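Hydroxyethylthiazole kinase (Pyrococcus horikoshii, PDB 3HPD) probably catalyses the magnesium-dependent, ATP-driven phosphorylation of the hydroxyl group of 4-methyl-5-beta-hydroxyethylthiazole, a step in the making of thiamine diphosphate. Local coordinates at residues N20-V25 / P41-A46; V60-G65 / I89-V94; H45-L50 / R72-K77; N32-L37 / A198-A203. All blocks are in the same frame, centred on the assembly; numbering follows the deposited sequence.

Interaction 1. Residues N20-V25 / P41-A46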
loop_
_atom_site.group_PDB
_atom_site.type_symbol
_atom_site.label_atom_id
_atom_site.label_comp_id
_atom_site.label_asym_id
_atom_site.label_seq_id
_atom_site.Cartn_x
_atom_site.Cartn_y
_atom_site.Cartn_z
ATOM N N ASN A 20 -11.283 -7.893 6.394
ATOM C CA ASN A 20 -9.908 -8.369 6.271
ATOM C C ASN A 20 -9.018 -7.923 7.424
ATOM O O ASN A 20 -8.971 -6.738 7.765
ATOM C CB ASN A 20 -9.261 -7.857 4.969
ATOM C CG ASN A 20 -9.899 -8.429 3.722
ATOM O OD1 ASN A 20 -9.289 -9.229 3.007
ATOM N ND2 ASN A 20 -11.130 -8.017 3.445
ATOM N N ILE A 21 -8.332 -8.884 8.034
ATOM C CA ILE A 21 -7.356 -8.610 9.084
ATOM C C ILE A 21 -6.179 -9.153 8.292
ATOM O O ILE A 21 -5.888 -10.348 8.310
ATOM C CB ILE A 21 -7.619 -9.443 10.341
ATOM C CG1 ILE A 21 -9.024 -9.131 10.866
ATOM C CG2 ILE A 21 -6.571 -9.118 11.401
ATOM C CD1 ILE A 21 -9.448 -9.966 12.053
ATOM N N THR A 22 -5.514 -8.258 7.573
ATOM C CA THR A 22 -4.469 -8.680 6.663
ATOM C C THR A 22 -3.079 -8.057 6.821
ATOM O O THR A 22 -2.799 -7.377 7.812
ATOM C CB THR A 22 -5.013 -8.481 5.228
ATOM O OG1 THR A 22 -4.152 -9.112 4.279
ATOM C CG2 THR A 22 -5.149 -6.989 4.914
ATOM N N ASN A 23 -2.205 -8.297 5.845
ATOM C CA ASN A 23 -0.838 -7.785 5.921
ATOM C C ASN A 23 -0.633 -6.443 5.221
ATOM O O ASN A 23 -1.375 -6.077 4.311
ATOM C CB ASN A 23 0.164 -8.848 5.420
ATOM C CG ASN A 23 0.229 -8.952 3.907
ATOM O OD1 ASN A 23 0.644 -8.017 3.228
ATOM N ND2 ASN A 23 -0.161 -10.110 3.373
ATOM N N PHE A 24 0.382 -5.709 5.668
ATOM C CA PHE A 24 0.675 -4.377 5.152
ATOM C C PHE A 24 0.965 -4.259 3.669
ATOM O O PHE A 24 0.724 -3.211 3.070
ATOM C CB PHE A 24 1.838 -3.770 5.940
ATOM C CG PHE A 24 1.575 -3.672 7.414
ATOM C CD1 PHE A 24 0.471 -2.969 7.889
ATOM C CD2 PHE A 24 2.425 -4.286 8.328
ATOM C CE1 PHE A 24 0.209 -2.890 9.257
ATOM C CE2 PHE A 24 2.173 -4.213 9.698
ATOM C CZ PHE A 24 1.064 -3.509 10.164
ATOM N N VAL A 25 1.484 -5.323 3.074
ATOM C CA VAL A 25 1.822 -5.300 1.658
ATOM C C VAL A 25 0.598 -5.397 0.752
ATOM O O VAL A 25 0.611 -4.885 -0.369
ATOM C CB VAL A 25 2.786 -6.466 1.312
ATOM C CG1 VAL A 25 3.158 -6.430 -0.167
ATOM C CG2 VAL A 25 4.031 -6.380 2.173
ATOM N N PRO A 41 -14.836 -4.286 0.694
ATOM C CA PRO A 41 -13.845 -4.642 1.708
ATOM C C PRO A 41 -13.879 -3.712 2.911
ATOM O O PRO A 41 -14.356 -2.581 2.831
ATOM C CB PRO A 41 -12.537 -4.482 0.958
ATOM C CG PRO A 41 -12.807 -3.213 0.176
ATOM C CD PRO A 41 -14.224 -3.445 -0.356
ATOM N N VAL A 42 -13.374 -4.211 4.028
ATOM C CA VAL A 42 -13.234 -3.416 5.233
ATOM C C VAL A 42 -12.041 -4.005 5.962
ATOM O O VAL A 42 -12.016 -5.198 6.271
ATOM C CB VAL A 42 -14.489 -3.437 6.153
ATOM C CG1 VAL A 42 -14.813 -4.850 6.611
ATOM C CG2 VAL A 42 -14.241 -2.530 7.360
ATOM N N MET A 43 -11.027 -3.176 6.182
ATOM C CA MET A 43 -9.827 -3.603 6.887
ATOM C C MET A 43 -9.874 -3.027 8.299
ATOM O O MET A 43 -9.933 -1.811 8.480
ATOM C CB MET A 43 -8.570 -3.106 6.163
ATOM C CG MET A 43 -8.105 -3.993 5.006
ATOM S SD MET A 43 -9.330 -4.203 3.705
ATOM C CE MET A 43 -8.428 -5.255 2.561
ATOM N N ALA A 44 -9.870 -3.906 9.296
ATOM C CA ALA A 44 -9.916 -3.484 10.691
ATOM C C ALA A 44 -9.276 -4.556 11.561
ATOM O O ALA A 44 -9.418 -5.752 11.296
ATOM C CB ALA A 44 -11.355 -3.248 11.121
ATOM N N HIS A 45 -8.583 -4.130 12.610
ATOM C CA HIS A 45 -7.904 -5.070 13.492
ATOM C C HIS A 45 -8.000 -4.722 14.978
ATOM O O HIS A 45 -7.737 -5.569 15.828
ATOM C CB HIS A 45 -6.424 -5.149 13.109
ATOM C CG HIS A 45 -5.684 -3.866 13.326
ATOM N ND1 HIS A 45 -5.845 -2.768 12.510
ATOM C CD2 HIS A 45 -4.829 -3.487 14.306
ATOM C CE1 HIS A 45 -5.123 -1.763 12.980
ATOM N NE2 HIS A 45 -4.499 -2.173 14.068
ATOM N N ALA A 46 -8.360 -3.483 15.295
ATOM C CA ALA A 46 -8.435 -3.064 16.694
ATOM C C ALA A 46 -9.365 -3.945 17.517
ATOM O O ALA A 46 -10.523 -4.155 17.156
ATOM C CB ALA A 46 -8.875 -1.601 16.787
#
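Asn20 and Met43 face each other as a parallel bridge pair, their side chains lying alongside one another on the same face of the sheet. The thioether does the touching: Met43 CE comes to 3.6 Å from Asn20 CB and also meets CG, and the SD atom lies near the same CB. The bend of the methionine chain at its second torsion (chi2 59°) brings the methyl group back over the asparagine. Beneath this, Asn20 uses both backbone polar atoms. Its N donates to Val42 O over 2.8 Å, almost straight at 172°, while its O accepts a weak bond of 3.3 Å from Ala44 N and a CH...O contact from Met43 CA. Past the bridge the chains diverge, and Ile21 CG1 rests 3.4 Å from Ala44 O, with CG2 looser against His45 CB. Met43 is a predicted substrate-binding residue, and it also packs on Val25 of the second subunit, consistent with a thiazole site at the subunit boundary. The pair closes the beta-alpha-beta unit of strand 17-21, helix 27-37 and strand 40-43: the helix lies over the Asn20 and Met43 side chains, helix 69-85 packs against Ile21, and strand 59-63 hydrogen-bonds to Ile21 on the other edge of strand 17-21.

Interaction 2. Residues V60-G65 / I89-V94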
loop_
_atom_site.group_PDB
_atom_site.type_symbol
_atom_site.label_atom_id
_atom_site.label_comp_id
_atom_site.label_asym_id
_atom_site.label_seq_id
_atom_site.Cartn_x
_atom_site.Cartn_y
_atom_site.Cartn_z
ATOM N N VAL A 60 -14.883 -13.268 6.980
ATOM C CA VAL A 60 -13.646 -12.749 7.545
ATOM C C VAL A 60 -12.443 -13.406 6.878
ATOM O O VAL A 60 -12.375 -14.627 6.771
ATOM C CB VAL A 60 -13.575 -13.015 9.074
ATOM C CG1 VAL A 60 -12.262 -12.491 9.639
ATOM C CG2 VAL A 60 -14.755 -12.350 9.774
ATOM N N VAL A 61 -11.502 -12.585 6.422
ATOM C CA VAL A 61 -10.286 -13.082 5.783
ATOM C C VAL A 61 -9.097 -12.726 6.672
ATOM O O VAL A 61 -8.888 -11.557 7.002
ATOM C CB VAL A 61 -10.085 -12.447 4.381
ATOM C CG1 VAL A 61 -8.731 -12.859 3.796
ATOM C CG2 VAL A 61 -11.210 -12.887 3.451
ATOM N N ILE A 62 -8.337 -13.743 7.070
ATOM C CA ILE A 62 -7.164 -13.553 7.917
ATOM C C ILE A 62 -5.912 -13.875 7.106
ATOM O O ILE A 62 -5.801 -14.946 6.513
ATOM C CB ILE A 62 -7.218 -14.470 9.163
ATOM C CG1 ILE A 62 -8.428 -14.098 10.025
ATOM C CG2 ILE A 62 -5.927 -14.329 9.973
ATOM C CD1 ILE A 62 -8.690 -15.052 11.178
ATOM N N ASN A 63 -4.976 -12.933 7.082
ATOM C CA ASN A 63 -3.733 -13.078 6.329
ATOM C C ASN A 63 -2.582 -12.697 7.263
ATOM O O ASN A 63 -2.482 -11.548 7.689
ATOM C CB ASN A 63 -3.783 -12.142 5.115
ATOM C CG ASN A 63 -2.578 -12.285 4.218
ATOM O OD1 ASN A 63 -1.442 -12.288 4.685
ATOM N ND2 ASN A 63 -2.819 -12.390 2.915
ATOM N N ILE A 64 -1.711 -13.655 7.567
ATOM C CA ILE A 64 -0.594 -13.430 8.493
ATOM C C ILE A 64 0.717 -12.946 7.872
ATOM O O ILE A 64 1.762 -13.009 8.519
ATOM C CB ILE A 64 -0.280 -14.720 9.282
ATOM C CG1 ILE A 64 0.250 -15.799 8.329
ATOM C CG2 ILE A 64 -1.536 -15.219 9.982
ATOM C CD1 ILE A 64 0.669 -17.091 9.026
ATOM N N GLY A 65 0.654 -12.451 6.638
ATOM C CA GLY A 65 1.848 -11.991 5.938
ATOM C C GLY A 65 2.840 -11.099 6.673
ATOM O O GLY A 65 4.053 -11.225 6.481
ATOM N N ILE A 89 -14.751 -18.040 7.724
ATOM C CA ILE A 89 -13.381 -17.556 7.853
ATOM C C ILE A 89 -12.453 -18.148 6.797
ATOM O O ILE A 89 -12.462 -19.356 6.562
ATOM C CB ILE A 89 -12.800 -17.920 9.235
ATOM C CG1 ILE A 89 -13.680 -17.337 10.341
ATOM C CG2 ILE A 89 -11.366 -17.404 9.356
ATOM C CD1 ILE A 89 -13.390 -17.907 11.704
ATOM N N VAL A 90 -11.656 -17.287 6.167
ATOM C CA VAL A 90 -10.678 -17.713 5.169
ATOM C C VAL A 90 -9.301 -17.392 5.743
ATOM O O VAL A 90 -9.041 -16.255 6.140
ATOM C CB VAL A 90 -10.822 -16.943 3.836
ATOM C CG1 VAL A 90 -9.745 -17.405 2.857
ATOM C CG2 VAL A 90 -12.209 -17.163 3.244
ATOM N N LEU A 91 -8.426 -18.389 5.799
ATOM C CA LEU A 91 -7.082 -18.174 6.323
ATOM C C LEU A 91 -6.018 -18.373 5.255
ATOM O O LEU A 91 -5.999 -19.393 4.576
ATOM C CB LEU A 91 -6.790 -19.135 7.482
ATOM C CG LEU A 91 -5.330 -19.168 7.953
ATOM C CD1 LEU A 91 -4.958 -17.825 8.590
ATOM C CD2 LEU A 91 -5.133 -20.303 8.950
ATOM N N ASP A 92 -5.141 -17.386 5.104
ATOM C CA ASP A 92 -4.039 -17.490 4.158
ATOM C C ASP A 92 -2.801 -17.468 5.049
ATOM O O ASP A 92 -2.392 -16.407 5.528
ATOM C CB ASP A 92 -4.007 -16.301 3.199
ATOM C CG ASP A 92 -3.041 -16.518 2.053
ATOM O OD1 ASP A 92 -2.001 -17.176 2.279
ATOM O OD2 ASP A 92 -3.312 -16.029 0.936
ATOM N N PRO A 93 -2.194 -18.643 5.285
ATOM C CA PRO A 93 -1.005 -18.834 6.123
ATOM C C PRO A 93 0.295 -18.400 5.462
ATOM O O PRO A 93 1.245 -19.183 5.382
ATOM C CB PRO A 93 -1.033 -20.333 6.389
ATOM C CG PRO A 93 -1.448 -20.863 5.044
ATOM C CD PRO A 93 -2.577 -19.912 4.635
ATOM N N VAL A 94 0.338 -17.154 5.003
ATOM C CA VAL A 94 1.521 -16.631 4.329
ATOM C C VAL A 94 2.814 -16.863 5.103
ATOM O O VAL A 94 2.987 -16.364 6.214
ATOM C CB VAL A 94 1.384 -15.116 4.055
ATOM C CG1 VAL A 94 2.609 -14.606 3.303
ATOM C CG2 VAL A 94 0.117 -14.847 3.249
#
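Ile62 packs against Ile89 and Leu91 where parallel strands 59-63 and 89-92 run side by side, joined through helix 69-85 as a beta-alpha-beta crossover of the ribokinase-like sheet. Followed outward, its CB lies 4.1 Å from Leu91 CD1, CG2 approaches the same methyl to 3.9 Å, and CD1 turns the other way to reach Ile89 CG2 at 4.0 Å. With CG1 anti to its own carbonyl carbon (chi1 -63°), the two branches part and the residue spans Ile89 and Leu91, which share its face. Both backbone polar atoms of Ile62 are bonded to the neighbouring strand: Ile62 N donates to Val90 O at 2.8 Å and 176°, and Ile62 O accepts from Asp92 N, the neighbouring rung being Val90 N to Val60 O. On the opposite face Val61 lies alongside Val90, and Asn63 alongside Asp92, whose OD2 forms a salt bridge to Lys118, a predicted ATP-binding residue. Helices 69-85 and 100-112 pack against the Ile62 face, helix 193-205 against the other. At the end of strand 59-63, Asn63 OD1 accepts from Gly65 N, which lies in the carbonyl plane, closing an Asx turn, and from Asn23 ND2. The methyl Val94 CG2 rests 3.3 Å from Asn63 OD1.

Interaction 3. Residues H45-L50 / R72-K77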
loop_
_atom_site.group_PDB
_atom_site.type_symbol
_atom_site.label_atom_id
_atom_site.label_comp_id
_atom_site.label_asym_id
_atom_site.label_seq_id
_atom_site.Cartn_x
_atom_site.Cartn_y
_atom_site.Cartn_z
ATOM N N HIS A 45 -8.583 -4.130 12.610
ATOM C CA HIS A 45 -7.904 -5.070 13.492
ATOM C C HIS A 45 -8.000 -4.722 14.978
ATOM O O HIS A 45 -7.737 -5.569 15.828
ATOM C CB HIS A 45 -6.424 -5.149 13.109
ATOM C CG HIS A 45 -5.684 -3.866 13.326
ATOM N ND1 HIS A 45 -5.845 -2.768 12.510
ATOM C CD2 HIS A 45 -4.829 -3.487 14.306
ATOM C CE1 HIS A 45 -5.123 -1.763 12.980
ATOM N NE2 HIS A 45 -4.499 -2.173 14.068
ATOM N N ALA A 46 -8.360 -3.483 15.295
ATOM C CA ALA A 46 -8.435 -3.064 16.694
ATOM C C ALA A 46 -9.365 -3.945 17.517
ATOM O O ALA A 46 -10.523 -4.155 17.156
ATOM C CB ALA A 46 -8.875 -1.601 16.787
ATOM N N GLU A 47 -8.852 -4.463 18.629
ATOM C CA GLU A 47 -9.661 -5.318 19.485
ATOM C C GLU A 47 -10.886 -4.569 19.997
ATOM O O GLU A 47 -11.900 -5.183 20.339
ATOM C CB GLU A 47 -8.814 -5.849 20.645
ATOM C CG GLU A 47 -7.894 -6.991 20.224
ATOM C CD GLU A 47 -6.885 -7.366 21.290
ATOM O OE1 GLU A 47 -7.290 -7.566 22.456
ATOM O OE2 GLU A 47 -5.685 -7.467 20.957
ATOM N N GLU A 48 -10.801 -3.240 20.025
ATOM C CA GLU A 48 -11.911 -2.417 20.486
ATOM C C GLU A 48 -13.108 -2.400 19.534
ATOM O O GLU A 48 -14.188 -1.953 19.914
ATOM C CB GLU A 48 -11.459 -0.974 20.734
ATOM C CG GLU A 48 -10.553 -0.800 21.937
ATOM C CD GLU A 48 -9.081 -0.921 21.592
ATOM O OE1 GLU A 48 -8.750 -1.574 20.581
ATOM O OE2 GLU A 48 -8.253 -0.368 22.346
ATOM N N GLU A 49 -12.925 -2.874 18.303
ATOM C CA GLU A 49 -14.025 -2.887 17.342
ATOM C C GLU A 49 -14.190 -4.206 16.589
ATOM O O GLU A 49 -15.038 -4.304 15.706
ATOM C CB GLU A 49 -13.859 -1.754 16.321
ATOM C CG GLU A 49 -12.721 -1.962 15.327
ATOM C CD GLU A 49 -12.616 -0.840 14.307
ATOM O OE1 GLU A 49 -13.519 0.024 14.268
ATOM O OE2 GLU A 49 -11.631 -0.825 13.538
ATOM N N LEU A 50 -13.397 -5.219 16.931
ATOM C CA LEU A 50 -13.503 -6.505 16.241
ATOM C C LEU A 50 -14.905 -7.099 16.278
ATOM O O LEU A 50 -15.417 -7.542 15.254
ATOM C CB LEU A 50 -12.526 -7.528 16.826
ATOM C CG LEU A 50 -11.046 -7.379 16.482
ATOM C CD1 LEU A 50 -10.248 -8.473 17.190
ATOM C CD2 LEU A 50 -10.860 -7.477 14.971
ATOM N N ARG A 72 -1.512 -10.881 16.042
ATOM C CA ARG A 72 -1.836 -12.276 16.337
ATOM C C ARG A 72 -3.026 -12.315 17.289
ATOM O O ARG A 72 -3.959 -13.096 17.111
ATOM C CB ARG A 72 -0.649 -12.984 16.991
ATOM C CG ARG A 72 -0.882 -14.476 17.218
ATOM C CD ARG A 72 0.171 -15.072 18.143
ATOM N NE ARG A 72 -0.085 -14.718 19.533
ATOM C CZ ARG A 72 -1.027 -15.281 20.284
ATOM N NH1 ARG A 72 -1.798 -16.235 19.781
ATOM N NH2 ARG A 72 -1.208 -14.879 21.535
ATOM N N ARG A 73 -2.976 -11.463 18.305
ATOM C CA ARG A 73 -4.039 -11.379 19.296
ATOM C C ARG A 73 -5.357 -11.052 18.600
ATOM O O ARG A 73 -6.389 -11.671 18.876
ATOM C CB ARG A 73 -3.698 -10.298 20.320
ATOM C CG ARG A 73 -4.472 -10.382 21.619
ATOM C CD ARG A 73 -3.919 -9.378 22.620
ATOM N NE ARG A 73 -2.464 -9.481 22.724
ATOM C CZ ARG A 73 -1.621 -8.499 22.418
ATOM N NH1 ARG A 73 -2.082 -7.330 21.988
ATOM N NH2 ARG A 73 -0.312 -8.686 22.535
ATOM N N SER A 74 -5.318 -10.084 17.688
ATOM C CA SER A 74 -6.514 -9.690 16.951
ATOM C C SER A 74 -7.035 -10.819 16.063
ATOM O O SER A 74 -8.239 -11.059 15.994
ATOM C CB SER A 74 -6.229 -8.453 16.090
ATOM O OG SER A 74 -6.038 -7.295 16.893
ATOM N N MET A 75 -6.127 -11.511 15.384
ATOM C CA MET A 75 -6.511 -12.601 14.494
ATOM C C MET A 75 -7.136 -13.789 15.218
ATOM O O MET A 75 -8.113 -14.373 14.744
ATOM C CB MET A 75 -5.297 -13.063 13.691
ATOM C CG MET A 75 -4.805 -12.016 12.709
ATOM S SD MET A 75 -3.220 -12.459 11.999
ATOM C CE MET A 75 -2.913 -11.019 10.961
ATOM N N VAL A 76 -6.572 -14.146 16.366
ATOM C CA VAL A 76 -7.099 -15.262 17.139
ATOM C C VAL A 76 -8.463 -14.893 17.717
ATOM O O VAL A 76 -9.391 -15.701 17.705
ATOM C CB VAL A 76 -6.128 -15.651 18.276
ATOM C CG1 VAL A 76 -6.785 -16.654 19.207
ATOM C CG2 VAL A 76 -4.853 -16.251 17.674
ATOM N N LYS A 77 -8.583 -13.664 18.208
ATOM C CA LYS A 77 -9.840 -13.191 18.777
ATOM C C LYS A 77 -10.906 -13.130 17.688
ATOM O O LYS A 77 -12.056 -13.508 17.910
ATOM C CB LYS A 77 -9.655 -11.804 19.397
ATOM C CG LYS A 77 -10.878 -11.283 20.139
ATOM C CD LYS A 77 -11.204 -12.143 21.355
ATOM C CE LYS A 77 -12.443 -11.631 22.080
ATOM N NZ LYS A 77 -12.803 -12.488 23.248
#
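Ser74 OG donates to His45 O over 2.6 Å, the one hydrogen bond between the loop before helix 50-56 and these turns of helix 69-85. The hydroxyl comes in tilted 25° from the carbonyl plane, with OG anti to the carbonyl carbon of its own residue (chi1 -70°), which turns it toward the loop. Leu50 packs beside it: the methyl CD1 sits 3.5 Å from Ser74 O and 4.0 Å from Lys77 CB, so one methyl touches residues three apart on the helix. Without the Ser74 hydroxyl, as with an alanine here, His45 O would probably lack this donor and the loop be freer to shift. Here the loop leaves strand 40-43, outermost in this chain's ribokinase-like alpha/beta sheet, and settles on one of the helices flanking it, near the subunit boundary: the His45 ring stacks on Trp71, and its NE2 bonds to Asp68 of the second subunit. The outer side is looser. Exposed Glu47 crosses exposed Arg73 at about a right angle, and its OE2 touches the aliphatic chain at Arg73 CD, 3.1 Å away, more closely than the charged end. The salt bridge from Glu47 OE2 to Arg73 NH1 is long, at 3.8 Å; OE2 lies at the guanidinium edge, near its plane, with the carboxylate turned 59° from it.

Interaction 4. Residues N32-L37 / A198-A203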
loop_
_atom_site.group_PDB
_atom_site.type_symbol
_atom_site.label_atom_id
_atom_site.label_comp_id
_atom_site.label_asym_id
_atom_site.label_seq_id
_atom_site.Cartn_x
_atom_site.Cartn_y
_atom_site.Cartn_z
ATOM N N ASN A 32 -8.896 -3.372 -3.410
ATOM C CA ASN A 32 -9.284 -3.054 -4.772
ATOM C C ASN A 32 -9.674 -4.289 -5.571
ATOM O O ASN A 32 -10.484 -4.202 -6.493
ATOM C CB ASN A 32 -8.174 -2.283 -5.486
ATOM C CG ASN A 32 -8.187 -0.811 -5.137
ATOM O OD1 ASN A 32 -9.255 -0.221 -4.962
ATOM N ND2 ASN A 32 -7.009 -0.206 -5.049
ATOM N N ALA A 33 -9.104 -5.439 -5.225
ATOM C CA ALA A 33 -9.456 -6.671 -5.919
ATOM C C ALA A 33 -10.910 -6.991 -5.567
ATOM O O ALA A 33 -11.705 -7.360 -6.435
ATOM C CB ALA A 33 -8.533 -7.809 -5.488
ATOM N N LEU A 34 -11.258 -6.842 -4.291
ATOM C CA LEU A 34 -12.623 -7.106 -3.850
ATOM C C LEU A 34 -13.611 -6.137 -4.494
ATOM O O LEU A 34 -14.681 -6.545 -4.940
ATOM C CB LEU A 34 -12.718 -7.018 -2.321
ATOM C CG LEU A 34 -12.288 -8.290 -1.582
ATOM C CD1 LEU A 34 -12.022 -7.994 -0.113
ATOM C CD2 LEU A 34 -13.378 -9.344 -1.736
ATOM N N LEU A 35 -13.260 -4.855 -4.549
ATOM C CA LEU A 35 -14.155 -3.870 -5.160
ATOM C C LEU A 35 -14.366 -4.151 -6.651
ATOM O O LEU A 35 -15.479 -4.036 -7.159
ATOM C CB LEU A 35 -13.604 -2.450 -4.979
ATOM C CG LEU A 35 -13.696 -1.848 -3.572
ATOM C CD1 LEU A 35 -12.948 -0.520 -3.552
ATOM C CD2 LEU A 35 -15.153 -1.650 -3.168
ATOM N N ALA A 36 -13.299 -4.523 -7.350
ATOM C CA ALA A 36 -13.405 -4.814 -8.777
ATOM C C ALA A 36 -14.330 -6.003 -9.022
ATOM O O ALA A 36 -15.122 -5.997 -9.966
ATOM C CB ALA A 36 -12.019 -5.097 -9.363
ATOM N N LEU A 37 -14.232 -7.022 -8.171
ATOM C CA LEU A 37 -15.065 -8.216 -8.314
ATOM C C LEU A 37 -16.543 -7.906 -8.085
ATOM O O LEU A 37 -17.418 -8.509 -8.711
ATOM C CB LEU A 37 -14.630 -9.299 -7.321
ATOM C CG LEU A 37 -15.417 -10.615 -7.397
ATOM C CD1 LEU A 37 -14.980 -11.395 -8.628
ATOM C CD2 LEU A 37 -15.183 -11.439 -6.141
ATOM N N ALA A 198 -7.244 -15.183 -1.709
ATOM C CA ALA A 198 -7.823 -15.434 -0.389
ATOM C C ALA A 198 -8.909 -14.403 -0.104
ATOM O O ALA A 198 -9.977 -14.735 0.413
ATOM C CB ALA A 198 -6.741 -15.369 0.685
ATOM N N ALA A 199 -8.638 -13.145 -0.450
ATOM C CA ALA A 199 -9.610 -12.075 -0.230
ATOM C C ALA A 199 -10.864 -12.294 -1.075
ATOM O O ALA A 199 -11.985 -12.115 -0.594
ATOM C CB ALA A 199 -8.985 -10.715 -0.558
ATOM N N LEU A 200 -10.677 -12.683 -2.334
ATOM C CA LEU A 200 -11.810 -12.930 -3.225
ATOM C C LEU A 200 -12.619 -14.120 -2.725
ATOM O O LEU A 200 -13.847 -14.136 -2.828
ATOM C CB LEU A 200 -11.319 -13.204 -4.651
ATOM C CG LEU A 200 -10.590 -12.047 -5.343
ATOM C CD1 LEU A 200 -10.060 -12.514 -6.685
ATOM C CD2 LEU A 200 -11.534 -10.868 -5.516
ATOM N N THR A 201 -11.923 -15.121 -2.194
ATOM C CA THR A 201 -12.584 -16.304 -1.659
ATOM C C THR A 201 -13.520 -15.866 -0.535
ATOM O O THR A 201 -14.589 -16.445 -0.341
ATOM C CB THR A 201 -11.557 -17.315 -1.114
ATOM O OG1 THR A 201 -10.761 -17.812 -2.197
ATOM C CG2 THR A 201 -12.260 -18.485 -0.431
ATOM N N GLY A 202 -13.111 -14.838 0.203
ATOM C CA GLY A 202 -13.945 -14.332 1.279
ATOM C C GLY A 202 -15.288 -13.866 0.745
ATOM O O GLY A 202 -16.324 -14.055 1.389
ATOM N N ALA A 203 -15.277 -13.249 -0.434
ATOM C CA ALA A 203 -16.512 -12.775 -1.049
ATOM C C ALA A 203 -17.369 -13.955 -1.511
ATOM O O ALA A 203 -18.578 -13.978 -1.289
ATOM C CB ALA A 203 -16.198 -11.860 -2.232
#
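Leu34 and Leu200 are the bumps that two helices press into each other in this alpha/alpha contact of the ribokinase-like fold, where helices 27-37 and 193-205 lie on the same face of the central sheet. The local axes approach to 9.2 Å and cross at -41°. Small residues make the hollows. Leu34 CD2 drops between the turns of the facing helix, 3.3 Å from Ala199 O and 3.8 Å from Ala203 CB, while its other branch, CD1, lies on Ala199 CB. From the opposite helix Leu200 answers with CD2, which enters the dip between Ala33 and Leu37 and meets Ala33 O at 3.6 Å. Here CG of Leu37 stands anti to the backbone N (chi1 -179°), carrying CD2 across the gap to touch both Leu200 and Ala203. Trimming Leu34 to an alanine would probably open a gap above Ala199 and Ala203 and deprive Leu200 of a flanking wall. All the touching residues are buried; the side chains that meet are all apolar, and two of their methyls rest on backbone carbonyl oxygens, so shape has to do the fitting. Strand 17-21 underlies the seam, with Val18 and Asn20 reaching Leu34, while Leu246 of helix 235-248 packs on both Ala33 and Leu200, and Phe221 of helix 210-231 adds to the cover of Leu200. Of the leucine branch ends, Leu37 CD2 and Leu200 CD2 come closest, 3.7 Å apart.

Overall arrangement
The four contacts show how position in an alpha/beta fold sets chemistry. Interactions 1 and 2 belong to one parallel sheet, where strands 17-21 and 59-63 are neighbours, joined by Ile21 N to Val61 O and by the Asn23-Asn63 bond. Both are buried and rest on backbone rungs, one at the outermost strand of this chain's sheet beside the second subunit, the other nearer the chain's centre. Interaction 4 is buried as well but apolar in its side chains, packing on the sheet face that carries Asn20 and Val61. Interaction 3, its centre about 20 Å from the centre of the chain, is partly exposed and mixes a hydroxyl bond with a long salt bridge; it shares His45 and Ala46 with interaction 1 but does not touch interaction 4.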